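Local coordinates for putative 4-amino-4-deoxychorismate lyase (PDB 2ZGI), which binds pyridoxal 5'-phosphate and probably acts as a lyase, perhaps on 4-amino-4-deoxychorismate, within the class-IV aminotransferase family, at residues 128-131 and 132-136; 233-236 and 237-241. All coordinates share one frame; numbering follows the deposited sequence.

Contact 1 of 2, residues 128-131 and 132-136; sequences GNYL and PYRLA. With PLP (pyridoxal-5'-phosphate), chain P.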
loop_
_atom_site.group_PDB
_atom_site.type_symbol
_atom_site.label_atom_id
_atom_site.label_comp_id
_atom_site.label_asym_id
_atom_site.label_seq_id
_atom_site.Cartn_x
_atom_site.Cartn_y
_atom_site.Cartn_z
ATOM N N GLY D 128 17.554 16.974 3.600
ATOM C CA GLY D 128 18.246 16.082 4.505
ATOM C C GLY D 128 17.451 14.871 4.959
ATOM O O GLY D 128 17.983 14.026 5.674
ATOM N N ASN D 129 16.181 14.778 4.556
ATOM C CA ASN D 129 15.414 13.569 4.846
ATOM C C ASN D 129 15.612 12.587 3.711
ATOM O O ASN D 129 14.753 12.430 2.818
ATOM C CB ASN D 129 13.948 13.914 5.094
ATOM C CG ASN D 129 13.719 14.423 6.489
ATOM O OD1 ASN D 129 14.578 15.098 7.091
ATOM N ND2 ASN D 129 12.591 14.102 7.027
ATOM N N TYR D 130 16.790 11.973 3.702
ATOM C CA TYR D 130 17.284 11.320 2.496
ATOM C C TYR D 130 17.371 9.789 2.698
ATOM O O TYR D 130 17.889 9.082 1.865
ATOM C CB TYR D 130 18.670 11.913 2.159
ATOM C CG TYR D 130 19.227 11.539 0.825
ATOM C CD1 TYR D 130 18.680 12.047 -0.349
ATOM C CD2 TYR D 130 20.319 10.673 0.738
ATOM C CE1 TYR D 130 19.196 11.696 -1.599
ATOM C CE2 TYR D 130 20.841 10.310 -0.505
ATOM C CZ TYR D 130 20.274 10.825 -1.663
ATOM O OH TYR D 130 20.781 10.444 -2.888
ATOM N N LEU D 131 16.874 9.309 3.814
ATOM C CA LEU D 131 16.950 7.863 4.137
ATOM C C LEU D 131 16.317 6.917 3.089
ATOM O O LEU D 131 16.939 5.912 2.698
ATOM C CB LEU D 131 16.390 7.625 5.534
ATOM C CG LEU D 131 16.802 6.365 6.291
ATOM C CD1 LEU D 131 18.287 6.097 6.180
ATOM C CD2 LEU D 131 16.309 6.459 7.738
ATOM N N PRO D 132 15.093 7.228 2.615
ATOM C CA PRO D 132 14.520 6.350 1.579
ATOM C C PRO D 132 15.424 6.196 0.344
ATOM O O PRO D 132 15.532 5.097 -0.203
ATOM C CB PRO D 132 13.209 7.057 1.196
ATOM C CG PRO D 132 12.832 7.847 2.465
ATOM C CD PRO D 132 14.171 8.311 2.999
ATOM N N TYR D 133 16.070 7.287 -0.081
ATOM C CA TYR D 133 16.987 7.283 -1.210
ATOM C C TYR D 133 18.224 6.464 -0.869
ATOM O O TYR D 133 18.691 5.671 -1.677
ATOM C CB TYR D 133 17.369 8.716 -1.616
ATOM C CG TYR D 133 16.139 9.564 -1.869
ATOM C CD1 TYR D 133 15.488 9.546 -3.113
ATOM C CD2 TYR D 133 15.602 10.348 -0.853
ATOM C CE1 TYR D 133 14.316 10.318 -3.316
ATOM C CE2 TYR D 133 14.459 11.090 -1.045
ATOM C CZ TYR D 133 13.831 11.094 -2.277
ATOM O OH TYR D 133 12.700 11.872 -2.415
ATOM N N ARG D 134 18.733 6.616 0.338
ATOM C CA ARG D 134 19.880 5.754 0.740
ATOM C C ARG D 134 19.505 4.280 0.635
ATOM O O ARG D 134 20.217 3.488 0.006
ATOM C CB ARG D 134 20.332 6.065 2.161
ATOM C CG ARG D 134 20.886 7.492 2.371
ATOM C CD ARG D 134 21.405 7.656 3.790
ATOM N NE ARG D 134 22.419 6.658 4.130
ATOM C CZ ARG D 134 23.722 6.760 3.873
ATOM N NH1 ARG D 134 24.235 7.844 3.287
ATOM N NH2 ARG D 134 24.531 5.763 4.228
ATOM N N LEU D 135 18.375 3.924 1.245
ATOM C CA LEU D 135 17.899 2.534 1.271
ATOM C C LEU D 135 17.636 1.982 -0.142
ATOM O O LEU D 135 17.952 0.800 -0.433
ATOM C CB LEU D 135 16.665 2.406 2.167
ATOM C CG LEU D 135 16.911 2.700 3.638
ATOM C CD1 LEU D 135 15.587 2.940 4.355
ATOM C CD2 LEU D 135 17.809 1.605 4.364
ATOM N N ALA D 136 17.096 2.834 -1.026
ATOM C CA ALA D 136 16.891 2.467 -2.411
ATOM C C ALA D 136 18.225 2.164 -3.133
ATOM O O ALA D 136 18.325 1.161 -3.885
ATOM C CB ALA D 136 16.070 3.545 -3.164
HETATM N N1 PLP P . 16.931 12.546 -7.734
HETATM C C2 PLP P . 17.215 12.777 -6.435
HETATM C C2A PLP P . 16.443 12.043 -5.376
HETATM C C3 PLP P . 18.228 13.675 -6.085
HETATM O O3 PLP P . 18.479 13.876 -4.761
HETATM C C4 PLP P . 18.913 14.355 -7.100
HETATM C C4A PLP P . 19.991 15.380 -6.819
HETATM C C5 PLP P . 18.575 14.119 -8.431
HETATM C C6 PLP P . 17.566 13.197 -8.706
HETATM C C5A PLP P . 19.293 14.784 -9.586
HETATM O O4P PLP P . 19.122 16.199 -9.669
HETATM P P PLP P . 20.135 17.170 -10.439
HETATM O O1P PLP P . 20.083 16.808 -11.902
HETATM O O2P PLP P . 21.536 16.960 -9.909
HETATM O O3P PLP P . 19.531 18.482 -10.060
#
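Y130 and Y133 meet at the first turn of helix 131-142 and together form part of the pocket for pyridoxal-5'-phosphate. The CB of Y133 sits over one face of the Y130 ring, offset toward the rim, and makes a CH-pi contact with it, 3.6 Å from Y133 CB to the centroid of the Y130 ring. The two rings are nearly parallel, their planes 20° apart, but they are slid past each other and barely overlap, with centroids 5.1 Å apart. Both reach the cofactor: Y133 CE1 packs against the methyl carbon C2A of the ligand at 3.4 Å, while O3 of the ligand lies at the edge of the Y130 ring, 3.9 Å from Y130 CE1.

Behind the rings runs the first turn of the helix. Y130 is the N-cap residue, and its carbonyl O accepts R134 N at 3.0 Å; one step on, L131 O takes L135 N at 2.9 Å, a nearly straight bond. The CG of Y130, anti to the backbone N (chi1 -170°), stands beside the carbonyl carbon, which carries the ring forward over the first turn and brings Y130 CD2 to 3.6 Å from R134 CG. Further out, L131 CG touches L135 CD1 at 4.1 Å. R134 turns its guanidinium to the second subunit, where NH1 is hydrogen-bonded to H20, whose ring also meets that of Y130.

Chemically, Y133 gives the methyl group an aromatic carbon surface, while the edge of the Y130 ring lies by O3. The stagger is consistent with each tyrosine meeting a different part of the ligand, and the backbone bonds of the first turn probably help to set their separation, so that the start of a helix at a subunit interface also shapes the pocket wall.

Contact 2 of 2, residues 233-236 and 237-241; sequences LPLI and ERFLP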
loop_
_atom_site.group_PDB
_atom_site.type_symbol
_atom_site.label_atom_id
_atom_site.label_comp_id
_atom_site.label_asym_id
_atom_site.label_seq_id
_atom_site.Cartn_x
_atom_site.Cartn_y
_atom_site.Cartn_z
ATOM N N LEU D 233 22.572 9.229 -28.682
ATOM C CA LEU D 233 24.019 9.431 -28.683
ATOM C C LEU D 233 24.451 10.907 -28.605
ATOM O O LEU D 233 25.253 11.250 -27.745
ATOM C CB LEU D 233 24.688 8.710 -29.860
ATOM C CG LEU D 233 25.641 7.578 -29.471
ATOM C CD1 LEU D 233 26.724 8.097 -28.484
ATOM C CD2 LEU D 233 24.888 6.353 -28.915
ATOM N N PRO D 234 23.926 11.769 -29.502
ATOM C CA PRO D 234 24.091 13.221 -29.396
ATOM C C PRO D 234 23.894 13.786 -27.989
ATOM O O PRO D 234 24.714 14.597 -27.532
ATOM C CB PRO D 234 22.991 13.766 -30.321
ATOM C CG PRO D 234 22.638 12.628 -31.258
ATOM C CD PRO D 234 23.381 11.400 -30.827
ATOM N N LEU D 235 22.808 13.388 -27.324
ATOM C CA LEU D 235 22.483 13.899 -25.986
ATOM C C LEU D 235 23.459 13.393 -24.938
ATOM O O LEU D 235 23.872 14.144 -24.061
ATOM C CB LEU D 235 21.067 13.490 -25.571
ATOM C CG LEU D 235 19.868 14.360 -25.934
ATOM C CD1 LEU D 235 18.654 13.799 -25.227
ATOM C CD2 LEU D 235 20.087 15.799 -25.554
ATOM N N ILE D 236 23.803 12.109 -25.032
ATOM C CA ILE D 236 24.778 11.504 -24.131
ATOM C C ILE D 236 26.144 12.212 -24.242
ATOM O O ILE D 236 26.751 12.585 -23.230
ATOM C CB ILE D 236 24.848 9.986 -24.368
ATOM C CG1 ILE D 236 23.547 9.347 -23.846
ATOM C CG2 ILE D 236 26.100 9.377 -23.702
ATOM C CD1 ILE D 236 23.190 8.053 -24.501
ATOM N N GLU D 237 26.592 12.433 -25.478
ATOM C CA GLU D 237 27.808 13.210 -25.756
ATOM C C GLU D 237 27.784 14.578 -25.089
ATOM O O GLU D 237 28.749 14.959 -24.426
ATOM C CB GLU D 237 28.006 13.407 -27.267
ATOM C CG GLU D 237 28.597 12.209 -27.957
ATOM C CD GLU D 237 28.574 12.346 -29.463
ATOM O OE1 GLU D 237 27.685 13.057 -29.991
ATOM O OE2 GLU D 237 29.439 11.727 -30.115
ATOM N N ARG D 238 26.680 15.307 -25.263
ATOM C CA ARG D 238 26.574 16.674 -24.744
ATOM C C ARG D 238 26.727 16.755 -23.226
ATOM O O ARG D 238 27.273 17.725 -22.718
ATOM C CB ARG D 238 25.260 17.372 -25.152
ATOM C CG ARG D 238 25.172 18.822 -24.607
ATOM C CD ARG D 238 23.863 19.517 -24.955
ATOM N NE ARG D 238 23.884 20.930 -24.555
ATOM C CZ ARG D 238 24.295 21.930 -25.335
ATOM N NH1 ARG D 238 24.722 21.690 -26.572
ATOM N NH2 ARG D 238 24.283 23.179 -24.879
ATOM N N PHE D 239 26.264 15.731 -22.517
ATOM C CA PHE D 239 26.206 15.798 -21.048
ATOM C C PHE D 239 27.283 15.011 -20.322
ATOM O O PHE D 239 27.335 15.009 -19.083
ATOM C CB PHE D 239 24.800 15.449 -20.560
ATOM C CG PHE D 239 23.789 16.494 -20.933
ATOM C CD1 PHE D 239 23.702 17.683 -20.210
ATOM C CD2 PHE D 239 22.969 16.324 -22.051
ATOM C CE1 PHE D 239 22.785 18.683 -20.574
ATOM C CE2 PHE D 239 22.060 17.320 -22.427
ATOM C CZ PHE D 239 21.972 18.505 -21.685
ATOM N N LEU D 240 28.131 14.343 -21.102
ATOM C CA LEU D 240 29.210 13.529 -20.568
ATOM C C LEU D 240 30.197 14.398 -19.793
ATOM O O LEU D 240 30.707 15.367 -20.333
ATOM C CB LEU D 240 29.930 12.775 -21.691
ATOM C CG LEU D 240 31.151 11.908 -21.366
ATOM C CD1 LEU D 240 30.698 10.541 -20.826
ATOM C CD2 LEU D 240 32.021 11.755 -22.618
ATOM N N PRO D 241 30.470 14.038 -18.520
ATOM C CA PRO D 241 31.363 14.864 -17.702
ATOM C C PRO D 241 32.725 15.020 -18.371
ATOM O O PRO D 241 33.308 14.026 -18.828
ATOM C CB PRO D 241 31.489 14.048 -16.411
ATOM C CG PRO D 241 30.201 13.325 -16.325
ATOM C CD PRO D 241 29.919 12.914 -17.745
#
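L235 and F239, one helical turn apart on helix 233-239, lie side by side and point the same way, with L235 CD2 at the edge of the phenyl ring, 4.0 Å from F239 CE2. This is the packed side: L235 rests on A191, and F239 on K187 and V188, all of helix 183-194. The edge of the ring also lies against the backbone, F239 CD2 being 3.1 Å from L235 O, since CG stands beside the backbone N (chi1 -68°). Replacing F239 with an alanine would probably leave L235 CD2 without its aromatic neighbour and open a gap against K187 and V188.

The solvent side is looser. E237 extends back along the helix, its CG 3.5 Å from L233 O, while R238, an extended chain whose tip leads outward, also rests on A191. Along the backbone, E237 N meets L233 O almost straight at 2.9 Å, R238 N to P234 O is less straight, and F239 N is shared between L235 O and I236 O, each at 3.3 Å and bent to 136°. The I236 carbonyl is approached from above its plane. The buried face thus probably relies on apolar packing, while backbone bonding probably weakens toward F239.

In the fold
Both are local contacts on helices, contact 1 at the start of helix 131-142 and contact 2 along helix 233-239 and its end, yet they stand on opposite sides of the chain's centre, with their own centres 28 Å apart and nearest atoms about 17 Å apart. The cofactor relates them. Y130 and Y133 of contact 1 approach the ligand at O3 and the methyl carbon C2A, whereas in contact 2 the F239 side chain is about 9 Å from it. Contact 2 packs on helix 183-194, whose T184 binds the ligand, and may act on the pocket only indirectly. Their settings differ too, because contact 1 borders a second subunit and contact 2 touches none.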